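Local coordinates for protein phosphotransferase system, mannose/fructose/N-acetylgalactosamine-specific component IIB (Thermoanaerobacter tengcongensis, PDB 3LFJ) that probably acts as the IIB component of a sugar-transporting phosphotransferase system, passing a phosphoryl group from a phosphohistidine protein toward the incoming sugar, at residues R32-Q37 and I51-D56; F81-A86 and I107-R112. One frame throughout, in Å; residues are numbered along the deposited sequence. Where two conformers were deposited one is given.

How the contacts relate
Both contacts meet strand 50-54, contact 1 through the strand itself and contact 2 by packing on Ile-54, but from opposite faces of the mostly parallel sheet. In contact 1 the loop 32-37 settles on the face that presents Ile-51 and Ile-53, and the contact is wholly apolar and buried. Contact 2 lies on the other face, where Ile-54 supports the first turn of helix 83-91 and the first two turns of helix 107-115. It has a buried valine-threonine part and a partly exposed arginine edge with a bound water, so it mixes apolar packing with charge. Asp-56, from segment 51-56, holds on to both segments of contact 2, and the centres of the two contacts are about 13 Å apart.

Contact 1: R32-Q37 and I51-D56; sequences RLIHGQ and IVIIDD
Leu-33 and Ile-34, in the loop between strand 22-30 and helix 38-43, lay their methyl groups on Ile-51 and Ile-53 of strand 50-54. Leu-33 CD2 lies 4.0 Å from Ile-53 CG2, the two side chains slanting past each other. Ile-34 instead sends its CD1 out to two neighbours: it meets Ile-51 CD1 tip to tip at 4.1 Å, and comes equally near to Ile-53 CD1 from an angle. Ile-53 can serve both loop residues because it branches at CB: CG2, anti to the backbone N, goes to the leucine, while the CG1-CD1 arm (chi1 -61°) goes to the isoleucine. Side chains alternate along a strand, so Ile-51 and Ile-53 both meet the loop while Val-52 between them points to the other face. Leu-103 and Tyr-68, from strand 98-104 and helix 62-70, close in on the same two loop side chains.

The rest of the loop stays far from the strand, nearer solvent. Gly-36 and Gln-37 are exposed, and the latter is the N-cap residue of helix 38-43. His-35, partly exposed, is held through NE2 by Asp-30 OD2.

The chemistry is thus divided: dispersion and exclusion of water anchor the apolar half without prescribing direction, whereas at His-35 the hydrogen bond to Asp-30 gives orientation, in a loop that in related IIB proteins carries the phosphorylated histidine.

Contact 2: F81-A86 and I107-R112; sequences FGVDAA and IDTCKR
Two helices on the same face of a mostly parallel alpha/beta sheet, 83-91 and 107-115, meet here through the first turn of the former and the first two of the latter. Val-83 is central. Its CG2 methyl sits over the centre of one face of the Arg-112 guanidinium, 3.6 Å from CZ, and Val-83 CB is 3.6 Å from Arg-112 NH2, the two side chains crossing at about a right angle. The same CG2 reaches Thr-109, whose CG2 lies 3.6 Å away. With CG1 anti to the backbone N (chi1 168°), the valine turns CG2 to the side of its own N, where it can touch both neighbours. A small branched residue suits the spot, since it covers a flat cation while fitting against Ile-54 of the strand beneath. Thr-109 divides its branches, the methyl going to the valine and OG1 forming a hydrogen bond with Asn-106 OD1.

Arg-112 bends at chi3 (61°) to lay its flat end across the valine. Water 1, in the guanidinium plane at its edge, accepts from NH2 at 2.9 Å and donates to Asp-84 OD1 at 2.8 Å, linking charges that do not touch directly. The arginine's stronger partner is Asp-56, which forms a salt bridge to NH2 through OD2 and takes the Val-83 N-H on OD1. One carboxylate thus ties a helix start to the arginine, and the positive helix end probably helps stabilise its charge.

Helix starts gathered beyond the C-terminal ends of parallel strands are typical of beta-alpha-beta architecture; here helix 83-91 is the crossover from strand 78-81 to strand 98-104.

Contact 1: R32-Q37 and I51-D56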
ATOM      1  N   ARG A  32       4.280  -8.913  -1.100  1.00 15.04           N
ATOM      2  CA  ARG A  32       3.849 -10.147  -0.481  0.53 16.38           C
ATOM      3  C   ARG A  32       2.579 -10.015   0.376  1.00 16.22           C
ATOM      4  O   ARG A  32       2.107 -10.946   0.995  1.00 15.07           O
ATOM      5  CB  ARG A  32       5.008 -10.857   0.223  0.53 19.11           C
ATOM      6  CG  ARG A  32       5.999 -11.425  -0.768  0.53 20.71           C
ATOM      7  CD  ARG A  32       7.223 -11.875  -0.105  0.53 26.60           C
ATOM      8  NE  ARG A  32       6.954 -12.635   1.090  0.53 32.50           N
ATOM      9  CZ  ARG A  32       7.382 -12.336   2.324  0.53 23.00           C
ATOM     10  NH1 ARG A  32       8.112 -11.248   2.670  0.53 17.55           N
ATOM     11  NH2 ARG A  32       7.024 -13.160   3.229  0.53 24.41           N
ATOM     12  N   LEU A  33       2.001  -8.811   0.303  1.00 15.31           N
ATOM     13  CA  LEU A  33       0.674  -8.544   0.901  1.00 14.97           C
ATOM     14  C   LEU A  33       0.545  -8.948   2.369  1.00 15.04           C
ATOM     15  O   LEU A  33       1.230  -8.392   3.215  1.00 15.56           O
ATOM     16  CB  LEU A  33      -0.453  -9.124   0.024  1.00 14.38           C
ATOM     17  CG  LEU A  33      -0.497  -8.478  -1.372  1.00 15.54           C
ATOM     18  CD1 LEU A  33      -1.392  -9.255  -2.344  1.00 19.07           C
ATOM     19  CD2 LEU A  33      -0.866  -6.994  -1.314  1.00 14.70           C
ATOM     20  N   ILE A  34      -0.345  -9.893   2.675  1.00 14.72           N
ATOM     21  CA  ILE A  34      -0.500 -10.349   4.046  1.00 16.26           C
ATOM     22  C   ILE A  34       0.378 -11.578   4.258  1.00 16.52           C
ATOM     23  O   ILE A  34       0.075 -12.663   3.767  1.00 20.31           O
ATOM     24  CB  ILE A  34      -1.967 -10.637   4.372  1.00 14.81           C
ATOM     25  CG1 ILE A  34      -2.828  -9.399   4.093  1.00 16.37           C
ATOM     26  CG2 ILE A  34      -2.089 -11.038   5.842  1.00 16.15           C
ATOM     27  CD1 ILE A  34      -4.296  -9.584   4.479  1.00 16.22           C
ATOM     28  N   HIS A  35       1.484 -11.379   4.968  1.00 16.70           N
ATOM     29  CA  HIS A  35       2.454 -12.448   5.179  1.00 16.35           C
ATOM     30  C   HIS A  35       3.036 -12.389   6.588  1.00 19.60           C
ATOM     31  O   HIS A  35       3.236 -11.313   7.143  1.00 17.92           O
ATOM     32  CB  HIS A  35       3.587 -12.349   4.144  1.00 17.66           C
ATOM     33  CG  HIS A  35       4.350 -11.061   4.205  1.00 15.69           C
ATOM     34  ND1 HIS A  35       5.536 -10.928   4.900  1.00 18.43           N
ATOM     35  CD2 HIS A  35       4.082  -9.841   3.686  1.00 15.87           C
ATOM     36  CE1 HIS A  35       5.977  -9.688   4.779  1.00 17.17           C
ATOM     37  NE2 HIS A  35       5.107  -9.005   4.054  1.00 16.53           N
ATOM     38  N   GLY A  36       3.329 -13.558   7.152  1.00 21.03           N
ATOM     39  CA  GLY A  36       3.869 -13.624   8.499  1.00 24.05           C
ATOM     40  C   GLY A  36       3.023 -12.839   9.494  1.00 21.74           C
ATOM     41  O   GLY A  36       1.794 -12.870   9.441  1.00 23.83           O
ATOM     42  N   GLN A  37       3.687 -12.128  10.397  1.00 21.18           N
ATOM     43  CA  GLN A  37       2.987 -11.336  11.405  1.00 23.31           C
ATOM     44  C   GLN A  37       2.955  -9.854  11.046  1.00 24.33           C
ATOM     45  O   GLN A  37       2.508  -9.023  11.833  1.00 21.48           O
ATOM     46  CB  GLN A  37       3.671 -11.496  12.766  1.00 29.23           C
ATOM     47  CG  GLN A  37       3.565 -12.889  13.345  1.00 33.98           C
ATOM     48  CD  GLN A  37       2.129 -13.316  13.529  1.00 39.03           C
ATOM     49  OE1 GLN A  37       1.688 -14.315  12.956  1.00 50.45           O
ATOM     50  NE2 GLN A  37       1.381 -12.554  14.319  1.00 37.43           N
ATOM     51  N   ILE A  51      -8.731  -4.267   6.354  1.00 14.34           N
ATOM     52  CA  ILE A  51      -7.693  -4.275   5.320  1.00 15.60           C
ATOM     53  C   ILE A  51      -8.376  -4.377   3.960  1.00 15.82           C
ATOM     54  O   ILE A  51      -9.176  -5.274   3.730  1.00 17.88           O
ATOM     55  CB  ILE A  51      -6.764  -5.480   5.492  1.00 15.05           C
ATOM     56  CG1 ILE A  51      -5.971  -5.346   6.800  1.00 16.04           C
ATOM     57  CG2 ILE A  51      -5.797  -5.572   4.280  1.00 15.35           C
ATOM     58  CD1 ILE A  51      -5.232  -6.601   7.208  1.00 17.04           C
ATOM     59  N   VAL A  52      -8.086  -3.432   3.078  1.00 14.67           N
ATOM     60  CA  VAL A  52      -8.575  -3.491   1.716  1.00 14.68           C
ATOM     61  C   VAL A  52      -7.374  -3.650   0.807  1.00 14.66           C
ATOM     62  O   VAL A  52      -6.526  -2.767   0.718  1.00 14.24           O
ATOM     63  CB  VAL A  52      -9.374  -2.241   1.338  1.00 15.68           C
ATOM     64  CG1 VAL A  52      -9.724  -2.253  -0.158  1.00 16.27           C
ATOM     65  CG2 VAL A  52     -10.647  -2.177   2.181  1.00 18.34           C
ATOM     66  N   ILE A  53      -7.299  -4.805   0.158  1.00 13.18           N
ATOM     67  CA  ILE A  53      -6.253  -5.057  -0.837  1.00 12.80           C
ATOM     68  C   ILE A  53      -6.792  -4.661  -2.187  1.00 13.30           C
ATOM     69  O   ILE A  53      -7.880  -5.099  -2.587  1.00 13.98           O
ATOM     70  CB  ILE A  53      -5.844  -6.530  -0.881  1.00 12.50           C
ATOM     71  CG1 ILE A  53      -5.293  -6.964   0.486  1.00 14.73           C
ATOM     72  CG2 ILE A  53      -4.788  -6.728  -2.003  1.00 13.78           C
ATOM     73  CD1 ILE A  53      -5.032  -8.461   0.590  1.00 14.00           C
ATOM     74  N   ILE A  54      -6.055  -3.794  -2.874  1.00 13.36           N
ATOM     75  CA  ILE A  54      -6.450  -3.374  -4.221  1.00 13.99           C
ATOM     76  C   ILE A  54      -5.436  -3.936  -5.200  1.00 13.47           C
ATOM     77  O   ILE A  54      -4.266  -3.544  -5.189  1.00 13.65           O
ATOM     78  CB  ILE A  54      -6.533  -1.827  -4.377  1.00 12.20           C
ATOM     79  CG1 ILE A  54      -7.563  -1.261  -3.410  1.00 13.00           C
ATOM     80  CG2 ILE A  54      -6.926  -1.491  -5.816  1.00 14.08           C
ATOM     81  CD1 ILE A  54      -7.601   0.283  -3.377  1.00 13.24           C
ATOM     82  N   ASP A  55      -5.872  -4.902  -6.009  1.00 13.36           N
ATOM     83  CA  ASP A  55      -5.008  -5.553  -6.982  1.00 13.81           C
ATOM     84  C   ASP A  55      -5.867  -6.299  -8.004  1.00 14.48           C
ATOM     85  O   ASP A  55      -6.715  -7.113  -7.628  1.00 14.55           O
ATOM     86  CB  ASP A  55      -4.088  -6.549  -6.268  1.00 14.80           C
ATOM     87  CG  ASP A  55      -3.024  -7.078  -7.179  1.00 17.77           C
ATOM     88  OD1 ASP A  55      -2.063  -6.324  -7.476  1.00 17.62           O
ATOM     89  OD2 ASP A  55      -3.138  -8.239  -7.627  1.00 18.86           O
ATOM     90  N   ASP A  56      -5.619  -6.057  -9.289  1.00 13.50           N
ATOM     91  CA  ASP A  56      -6.442  -6.678 -10.335  1.00 12.01           C
ATOM     92  C   ASP A  56      -6.186  -8.170 -10.420  1.00 14.59           C
ATOM     93  O   ASP A  56      -7.114  -8.921 -10.729  1.00 16.35           O
ATOM     94  CB  ASP A  56      -6.120  -6.066 -11.695  1.00 14.19           C
ATOM     95  CG  ASP A  56      -6.778  -4.715 -11.924  1.00 15.52           C
ATOM     96  OD1 ASP A  56      -7.711  -4.312 -11.192  1.00 16.61           O
ATOM     97  OD2 ASP A  56      -6.372  -4.072 -12.927  1.00 17.24           O
TER

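Contact 2: F81-A86 and I107-R112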
ATOM      1  N   PHE A  81     -10.376  -5.844  -3.852  1.00 13.59           N
ATOM      2  CA  PHE A  81     -11.003  -5.169  -4.984  1.00 15.19           C
ATOM      3  C   PHE A  81     -10.016  -5.032  -6.117  1.00 15.00           C
ATOM      4  O   PHE A  81      -8.826  -4.780  -5.882  1.00 14.65           O
ATOM      5  CB  PHE A  81     -11.435  -3.745  -4.624  1.00 14.36           C
ATOM      6  CG  PHE A  81     -12.579  -3.665  -3.640  1.00 16.75           C
ATOM      7  CD1 PHE A  81     -13.867  -3.446  -4.091  1.00 21.12           C
ATOM      8  CD2 PHE A  81     -12.357  -3.756  -2.277  1.00 20.17           C
ATOM      9  CE1 PHE A  81     -14.928  -3.348  -3.198  1.00 22.84           C
ATOM     10  CE2 PHE A  81     -13.411  -3.665  -1.376  1.00 23.06           C
ATOM     11  CZ  PHE A  81     -14.694  -3.455  -1.842  1.00 22.44           C
ATOM     12  N   GLY A  82     -10.515  -5.130  -7.350  1.00 14.24           N
ATOM     13  CA  GLY A  82      -9.753  -4.622  -8.477  1.00 14.07           C
ATOM     14  C   GLY A  82      -9.726  -3.099  -8.446  1.00 15.24           C
ATOM     15  O   GLY A  82     -10.463  -2.471  -7.680  1.00 15.89           O
ATOM     16  N   VAL A  83      -8.892  -2.499  -9.291  1.00 13.34           N
ATOM     17  CA  VAL A  83      -8.762  -1.035  -9.315  1.00 12.46           C
ATOM     18  C   VAL A  83     -10.081  -0.322  -9.618  1.00 14.04           C
ATOM     19  O   VAL A  83     -10.499   0.579  -8.874  1.00 15.37           O
ATOM     20  CB  VAL A  83      -7.682  -0.607 -10.328  1.00 14.21           C
ATOM     21  CG1 VAL A  83      -7.721   0.902 -10.599  1.00 16.39           C
ATOM     22  CG2 VAL A  83      -6.316  -1.040  -9.841  1.00 15.63           C
ATOM     23  N   ASP A  84     -10.749  -0.711 -10.701  1.00 14.68           N
ATOM     24  CA  ASP A  84     -11.985  -0.016 -11.053  1.00 15.62           C
ATOM     25  C   ASP A  84     -13.037  -0.193  -9.969  1.00 15.62           C
ATOM     26  O   ASP A  84     -13.746   0.753  -9.643  1.00 17.97           O
ATOM     27  CB  ASP A  84     -12.551  -0.526 -12.386  1.00 14.63           C
ATOM     28  CG  ASP A  84     -11.703  -0.139 -13.578  1.00 21.00           C
ATOM     29  OD1 ASP A  84     -10.782   0.706 -13.455  1.00 21.33           O
ATOM     30  OD2 ASP A  84     -11.971  -0.699 -14.667  1.00 19.49           O
ATOM     31  N   ALA A  85     -13.156  -1.404  -9.423  1.00 17.36           N
ATOM     32  CA  ALA A  85     -14.135  -1.658  -8.366  1.00 17.11           C
ATOM     33  C   ALA A  85     -13.837  -0.875  -7.094  1.00 17.98           C
ATOM     34  O   ALA A  85     -14.763  -0.418  -6.412  1.00 19.89           O
ATOM     35  CB  ALA A  85     -14.221  -3.162  -8.062  1.00 16.37           C
ATOM     36  N   ALA A  86     -12.557  -0.725  -6.762  1.00 16.05           N
ATOM     37  CA  ALA A  86     -12.178   0.071  -5.594  1.00 14.91           C
ATOM     38  C   ALA A  86     -12.576   1.523  -5.798  1.00 20.18           C
ATOM     39  O   ALA A  86     -13.136   2.145  -4.898  1.00 21.41           O
ATOM     40  CB  ALA A  86     -10.693  -0.033  -5.344  1.00 14.79           C
ATOM     41  N   ILE A 107       3.666  -0.501  -6.840  1.00 13.35           N
ATOM     42  CA  ILE A 107       3.548   0.931  -7.052  1.00 15.02           C
ATOM     43  C   ILE A 107       2.584   1.285  -8.174  1.00 14.04           C
ATOM     44  O   ILE A 107       1.769   2.202  -8.031  1.00 16.42           O
ATOM     45  CB  ILE A 107       4.942   1.572  -7.296  1.00 17.72           C
ATOM     46  CG1 ILE A 107       5.771   1.504  -6.018  1.00 18.84           C
ATOM     47  CG2 ILE A 107       4.781   3.019  -7.761  1.00 19.17           C
ATOM     48  CD1 ILE A 107       7.271   1.666  -6.255  1.00 19.18           C
ATOM     49  N   ASP A 108       2.635   0.538  -9.278  1.00 14.95           N
ATOM     50  CA  ASP A 108       1.756   0.851 -10.383  1.00 15.71           C
ATOM     51  C   ASP A 108       0.271   0.835 -10.029  1.00 14.03           C
ATOM     52  O   ASP A 108      -0.510   1.674 -10.492  1.00 15.17           O
ATOM     53  CB  ASP A 108       1.997  -0.077 -11.556  1.00 16.51           C
ATOM     54  CG  ASP A 108       1.222   0.359 -12.772  1.00 22.86           C
ATOM     55  OD1 ASP A 108       0.313  -0.373 -13.213  1.00 23.53           O
ATOM     56  OD2 ASP A 108       1.482   1.487 -13.260  1.00 25.09           O
ATOM     57  N   THR A 109      -0.145  -0.134  -9.216  1.00 14.93           N
ATOM     58  CA  THR A 109      -1.550  -0.205  -8.873  1.00 13.68           C
ATOM     59  C   THR A 109      -1.933   0.971  -7.981  1.00 13.29           C
ATOM     60  O   THR A 109      -3.009   1.541  -8.124  1.00 14.44           O
ATOM     61  CB  THR A 109      -1.895  -1.555  -8.223  1.00 13.85           C
ATOM     62  OG1 THR A 109      -1.536  -2.621  -9.125  1.00 14.13           O
ATOM     63  CG2 THR A 109      -3.383  -1.645  -7.917  1.00 14.21           C
ATOM     64  N   CYS A 110      -1.022   1.355  -7.089  1.00 13.87           N
ATOM     65  CA  CYS A 110      -1.245   2.532  -6.269  1.00 16.14           C
ATOM     66  C   CYS A 110      -1.372   3.783  -7.154  1.00 15.30           C
ATOM     67  O   CYS A 110      -2.297   4.575  -6.984  1.00 15.12           O
ATOM     68  CB  CYS A 110      -0.121   2.675  -5.241  1.00 15.08           C
ATOM     69  SG  CYS A 110      -0.332   4.118  -4.179  1.00 17.51           S
ATOM     70  N   LYS A 111      -0.473   3.927  -8.126  1.00 14.54           N
ATOM     71  CA  LYS A 111      -0.542   5.059  -9.059  1.00 14.25           C
ATOM     72  C   LYS A 111      -1.878   5.091  -9.794  1.00 15.87           C
ATOM     73  O   LYS A 111      -2.510   6.138  -9.910  1.00 17.08           O
ATOM     74  CB  LYS A 111       0.625   5.033 -10.054  1.00 17.51           C
ATOM     75  CG  LYS A 111       0.492   6.047 -11.206  1.00 20.91           C
ATOM     76  CD  LYS A 111       1.642   5.870 -12.196  1.00 24.64           C
ATOM     77  CE  LYS A 111       1.946   7.143 -12.972  1.00 36.27           C
ATOM     78  NZ  LYS A 111       0.784   7.683 -13.710  1.00 35.70           N
ATOM     79  N   ARG A 112      -2.328   3.932 -10.274  1.00 15.51           N
ATOM     80  CA  ARG A 112      -3.613   3.895 -10.962  1.00 16.22           C
ATOM     81  C   ARG A 112      -4.774   4.388 -10.096  1.00 16.70           C
ATOM     82  O   ARG A 112      -5.648   5.139 -10.579  1.00 18.67           O
ATOM     83  CB  ARG A 112      -3.903   2.495 -11.505  1.00 15.93           C
ATOM     84  CG  ARG A 112      -3.020   2.129 -12.677  1.00 15.44           C
ATOM     85  CD  ARG A 112      -3.096   0.636 -12.956  1.00 19.00           C
ATOM     86  NE  ARG A 112      -4.458   0.246 -13.302  1.00 18.87           N
ATOM     87  CZ  ARG A 112      -4.928  -0.992 -13.166  1.00 17.25           C
ATOM     88  NH1 ARG A 112      -4.133  -1.932 -12.670  1.00 18.00           N
ATOM     89  NH2 ARG A 112      -6.184  -1.275 -13.516  1.00 16.27           N
TER
HETATM   90  O   HOH W   1      -8.240   0.525 -14.538  1.00 25.82           O